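Local coordinates for periplasmic binding protein (Mycobacterium smegmatis, PDB 4MDY) that probably captures an iron-containing solute, such as a ferric siderophore, outside the cell membrane and delivers it to an ABC transporter, at residues 220-234 with 249-263. Residues are numbered along the deposited sequence; the frame is centred on the assembly and turned at random. Where two conformers were deposited one is given.
Sequences IASVLDGADVLIWTT and VAQLAATRRDRNIFT
Trp-232 and Asn-260 meet on the Leu-230/Trp-232/Phe-262 face of the last two strands of a parallel sheet, where strand 229-233 pairs with edge strand 260-262 after a right-handed beta-alpha-beta crossover, as in the lobes of solute-binding proteins. The indole NE1 donates to Asn-260 OD1 at 2.9 Å; the oxygen sits near the ring plane, whereas the N-H arrives from above the amide, 61° out of the carbonyl plane. Phe-262 puts its CE1 over one indole face, 3.6 Å from Trp-232 CD1; the ring planes are 25° apart and slid so far that they barely overlap. At the indole's edge, Leu-252 CD1 approaches CZ2. The same methyl lies 3.6 Å from Leu-224 CD2, while Leu-230 CD1 rests on Ala-254 CB, so helix 220-224 and the start of helix 253-256, with its N-cap residue Leu-252, pack together on this side of the sheet. Ile-261 CD1 packs against Val-229 CG2 on the other face, which helix 279-294 covers.

The backbone ladder runs through Leu-230 and Trp-232, each using both N and O. In the second shell, Asn-260 ND2 donates to Thr-255 OG1, which in turn donates to Val-249 O, fixing the amide's rotation. Asp-225 OD1 takes the N-H of Ala-253 at the helix start, and a water links it to Ala-254 N. At the far end Thr-234 and Thr-263 exchange hydroxyl-to-carbonyl bonds: Thr-263 OG1, set between its own backbone N and carbonyl carbon (chi1 61°), reaches an in-plane lone pair of Thr-234 O at 2.7 Å.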
# COMPACT_ATOMS: atom_id res chain seq x y z
N ILE A 220 -20.45 14.17 -9.21
CA ILE A 220 -19.14 14.66 -8.78
C ILE A 220 -19.23 15.90 -7.89
O ILE A 220 -18.64 15.93 -6.81
CB ILE A 220 -18.23 14.94 -9.98
CG1 ILE A 220 -17.82 13.63 -10.63
CG2 ILE A 220 -16.99 15.71 -9.56
CD1 ILE A 220 -17.18 13.80 -11.99
N ALA A 221 -19.95 16.91 -8.35
CA ALA A 221 -20.12 18.15 -7.59
C ALA A 221 -20.81 17.86 -6.25
O ALA A 221 -20.34 18.30 -5.20
CB ALA A 221 -20.91 19.18 -8.39
N SER A 222 -21.89 17.10 -6.31
CA SER A 222 -22.68 16.74 -5.14
C SER A 222 -21.81 16.12 -4.02
O SER A 222 -21.98 16.44 -2.85
CB SER A 222 -23.80 15.78 -5.57
OG SER A 222 -24.43 15.16 -4.47
N VAL A 223 -20.88 15.25 -4.39
CA VAL A 223 -20.05 14.55 -3.41
C VAL A 223 -18.79 15.31 -3.02
O VAL A 223 -18.48 15.44 -1.82
CB VAL A 223 -19.66 13.16 -3.91
CG1 VAL A 223 -18.80 12.44 -2.88
CG2 VAL A 223 -20.90 12.35 -4.23
N LEU A 224 -18.06 15.80 -4.02
CA LEU A 224 -16.75 16.42 -3.80
C LEU A 224 -16.82 17.80 -3.15
O LEU A 224 -15.92 18.18 -2.42
CB LEU A 224 -15.92 16.49 -5.11
CG LEU A 224 -15.10 15.24 -5.44
CD1 LEU A 224 -15.97 14.00 -5.53
CD2 LEU A 224 -14.30 15.42 -6.73
N ASP A 225 -17.90 18.54 -3.39
CA ASP A 225 -18.04 19.85 -2.76
C ASP A 225 -18.35 19.73 -1.26
O ASP A 225 -18.38 20.73 -0.56
CB ASP A 225 -19.08 20.72 -3.47
CG ASP A 225 -18.58 21.24 -4.83
OD1 ASP A 225 -17.35 21.35 -5.03
OD2 ASP A 225 -19.44 21.56 -5.68
N GLY A 226 -18.56 18.50 -0.78
CA GLY A 226 -18.71 18.25 0.66
C GLY A 226 -17.40 18.19 1.44
O GLY A 226 -17.43 18.12 2.67
N ALA A 227 -16.27 18.22 0.74
CA ALA A 227 -14.95 18.06 1.37
C ALA A 227 -14.20 19.39 1.49
O ALA A 227 -14.39 20.30 0.67
CB ALA A 227 -14.11 17.05 0.61
N ASP A 228 -13.36 19.48 2.51
CA ASP A 228 -12.48 20.62 2.73
C ASP A 228 -11.16 20.50 1.96
O ASP A 228 -10.52 21.50 1.64
CB ASP A 228 -12.19 20.77 4.22
CG ASP A 228 -13.43 21.09 5.02
OD1 ASP A 228 -14.16 22.03 4.63
OD2 ASP A 228 -13.70 20.39 6.02
N VAL A 229 -10.74 19.26 1.68
CA VAL A 229 -9.53 18.99 0.92
C VAL A 229 -9.72 17.72 0.10
O VAL A 229 -10.28 16.74 0.59
CB VAL A 229 -8.29 18.88 1.85
CG1 VAL A 229 -8.47 17.79 2.90
CG2 VAL A 229 -7.02 18.63 1.05
N LEU A 230 -9.28 17.76 -1.15
CA LEU A 230 -9.28 16.58 -2.02
C LEU A 230 -7.83 16.20 -2.30
O LEU A 230 -7.03 17.04 -2.70
CB LEU A 230 -9.98 16.86 -3.36
CG LEU A 230 -11.39 17.43 -3.30
CD1 LEU A 230 -11.91 17.63 -4.71
CD2 LEU A 230 -12.32 16.53 -2.50
N ILE A 231 -7.52 14.93 -2.07
CA ILE A 231 -6.19 14.40 -2.31
C ILE A 231 -6.29 13.51 -3.53
O ILE A 231 -6.84 12.42 -3.46
CB ILE A 231 -5.68 13.61 -1.08
CG1 ILE A 231 -5.76 14.48 0.18
CG2 ILE A 231 -4.25 13.13 -1.31
CD1 ILE A 231 -5.63 13.71 1.47
N TRP A 232 -5.79 14.00 -4.66
CA TRP A 232 -5.80 13.22 -5.89
C TRP A 232 -4.45 12.53 -6.03
O TRP A 232 -3.41 13.19 -6.02
CB TRP A 232 -6.01 14.13 -7.09
CG TRP A 232 -7.23 14.99 -7.05
CD1 TRP A 232 -7.37 16.19 -6.40
CD2 TRP A 232 -8.48 14.74 -7.70
NE1 TRP A 232 -8.63 16.70 -6.61
CE2 TRP A 232 -9.33 15.83 -7.40
CE3 TRP A 232 -8.96 13.70 -8.51
CZ2 TRP A 232 -10.63 15.91 -7.89
CZ3 TRP A 232 -10.25 13.79 -9.00
CH2 TRP A 232 -11.08 14.89 -8.69
N THR A 233 -4.46 11.21 -6.18
CA THR A 233 -3.21 10.46 -6.22
C THR A 233 -2.65 10.42 -7.65
O THR A 233 -2.48 9.35 -8.25
CB THR A 233 -3.37 9.05 -5.62
OG1 THR A 233 -4.39 8.33 -6.32
CG2 THR A 233 -3.73 9.17 -4.13
N THR A 234 -2.39 11.61 -8.17
CA THR A 234 -1.74 11.78 -9.46
C THR A 234 -0.32 11.25 -9.42
O THR A 234 0.33 11.27 -8.37
CB THR A 234 -1.71 13.27 -9.87
OG1 THR A 234 -1.24 14.07 -8.78
CG2 THR A 234 -3.09 13.74 -10.28
N VAL A 249 -14.51 19.13 -12.94
CA VAL A 249 -13.44 19.30 -11.96
C VAL A 249 -13.06 20.78 -11.85
O VAL A 249 -12.89 21.30 -10.74
CB VAL A 249 -12.21 18.40 -12.29
CG1 VAL A 249 -11.06 18.68 -11.33
CG2 VAL A 249 -12.59 16.93 -12.21
N ALA A 250 -12.99 21.46 -12.99
CA ALA A 250 -12.65 22.90 -13.03
C ALA A 250 -13.58 23.78 -12.17
O ALA A 250 -13.14 24.81 -11.67
CB ALA A 250 -12.64 23.39 -14.47
N GLN A 251 -14.84 23.36 -12.00
CA GLN A 251 -15.81 24.15 -11.24
C GLN A 251 -16.05 23.65 -9.82
O GLN A 251 -16.90 24.18 -9.11
CB GLN A 251 -17.14 24.19 -11.99
CG GLN A 251 -17.04 24.99 -13.27
CD GLN A 251 -18.40 25.31 -13.86
OE1 GLN A 251 -19.24 24.42 -14.02
NE2 GLN A 251 -18.62 26.58 -14.19
N LEU A 252 -15.29 22.65 -9.39
CA LEU A 252 -15.36 22.22 -8.01
C LEU A 252 -14.97 23.36 -7.09
O LEU A 252 -14.09 24.15 -7.42
CB LEU A 252 -14.44 21.02 -7.78
CG LEU A 252 -14.89 19.71 -8.44
CD1 LEU A 252 -13.79 18.67 -8.29
CD2 LEU A 252 -16.19 19.22 -7.83
N ALA A 253 -15.62 23.44 -5.93
CA ALA A 253 -15.23 24.40 -4.90
C ALA A 253 -13.75 24.22 -4.54
O ALA A 253 -13.03 25.20 -4.35
CB ALA A 253 -16.10 24.24 -3.67
N ALA A 254 -13.28 22.97 -4.49
CA ALA A 254 -11.89 22.69 -4.20
C ALA A 254 -10.95 23.30 -5.24
O ALA A 254 -9.87 23.78 -4.89
CB ALA A 254 -11.65 21.19 -4.12
N THR A 255 -11.35 23.29 -6.51
CA THR A 255 -10.53 23.88 -7.56
C THR A 255 -10.53 25.40 -7.44
O THR A 255 -9.49 26.02 -7.53
CB THR A 255 -10.97 23.41 -8.96
OG1 THR A 255 -10.95 21.98 -9.01
CG2 THR A 255 -10.04 23.96 -10.05
N ARG A 256 -11.71 25.97 -7.19
CA ARG A 256 -11.87 27.41 -7.05
C ARG A 256 -11.08 27.95 -5.87
O ARG A 256 -10.46 29.02 -5.96
CB ARG A 256 -13.34 27.78 -6.87
CG ARG A 256 -14.19 27.65 -8.12
CD ARG A 256 -15.52 28.38 -7.94
NE ARG A 256 -15.32 29.75 -7.47
CZ ARG A 256 -15.50 30.83 -8.21
NH1 ARG A 256 -15.29 32.03 -7.69
NH2 ARG A 256 -15.88 30.73 -9.47
N ARG A 257 -11.10 27.21 -4.76
CA ARG A 257 -10.47 27.67 -3.52
C ARG A 257 -9.08 27.08 -3.32
O ARG A 257 -8.50 27.22 -2.24
CB ARG A 257 -11.34 27.30 -2.30
CG ARG A 257 -12.84 27.22 -2.55
CD ARG A 257 -13.59 28.50 -2.24
NE ARG A 257 -13.92 29.20 -3.47
CZ ARG A 257 -15.03 29.92 -3.66
NH1 ARG A 257 -15.24 30.51 -4.82
NH2 ARG A 257 -15.93 30.01 -2.70
N ASP A 258 -8.54 26.41 -4.34
CA ASP A 258 -7.18 25.86 -4.27
C ASP A 258 -7.02 24.87 -3.10
O ASP A 258 -6.07 24.96 -2.33
CB ASP A 258 -6.16 26.99 -4.14
CG ASP A 258 -4.73 26.54 -4.40
OD1 ASP A 258 -4.50 25.74 -5.33
OD2 ASP A 258 -3.83 27.02 -3.68
N ARG A 259 -7.96 23.94 -2.99
CA ARG A 259 -7.96 22.91 -1.93
C ARG A 259 -7.74 21.50 -2.50
O ARG A 259 -8.01 20.50 -1.83
CB ARG A 259 -9.26 22.95 -1.11
CG ARG A 259 -9.63 24.33 -0.59
CD ARG A 259 -8.64 24.89 0.43
NE ARG A 259 -8.33 26.31 0.16
CZ ARG A 259 -8.74 27.36 0.87
NH1 ARG A 259 -8.37 28.58 0.48
NH2 ARG A 259 -9.51 27.23 1.95
N ASN A 260 -7.25 21.44 -3.74
CA ASN A 260 -6.79 20.20 -4.33
C ASN A 260 -5.33 19.96 -3.97
O ASN A 260 -4.52 20.89 -4.04
CB ASN A 260 -6.88 20.23 -5.86
CG ASN A 260 -8.31 20.21 -6.36
OD1 ASN A 260 -9.15 19.45 -5.89
ND2 ASN A 260 -8.58 21.03 -7.37
N ILE A 261 -5.02 18.73 -3.58
CA ILE A 261 -3.66 18.26 -3.50
C ILE A 261 -3.46 17.26 -4.64
O ILE A 261 -4.15 16.25 -4.72
CB ILE A 261 -3.37 17.59 -2.15
CG1 ILE A 261 -3.51 18.62 -1.02
CG2 ILE A 261 -1.96 17.01 -2.15
CD1 ILE A 261 -3.52 18.03 0.37
N PHE A 262 -2.50 17.56 -5.52
CA PHE A 262 -2.11 16.63 -6.56
C PHE A 262 -0.76 16.06 -6.16
O PHE A 262 0.26 16.76 -6.17
CB PHE A 262 -2.05 17.32 -7.93
CG PHE A 262 -3.36 17.95 -8.35
CD1 PHE A 262 -4.43 17.16 -8.77
CD2 PHE A 262 -3.53 19.33 -8.31
CE1 PHE A 262 -5.63 17.74 -9.16
CE2 PHE A 262 -4.73 19.90 -8.68
CZ PHE A 262 -5.78 19.11 -9.12
N THR A 263 -0.75 14.78 -5.78
CA THR A 263 0.44 14.15 -5.25
C THR A 263 1.52 14.05 -6.31
O THR A 263 1.24 13.98 -7.51
CB THR A 263 0.16 12.73 -4.73
OG1 THR A 263 -0.33 11.92 -5.81
CG2 THR A 263 -0.86 12.76 -3.59
O HOH W 1 -14.96 20.61 -4.04
O HOH W 2 -18.84 22.30 -8.28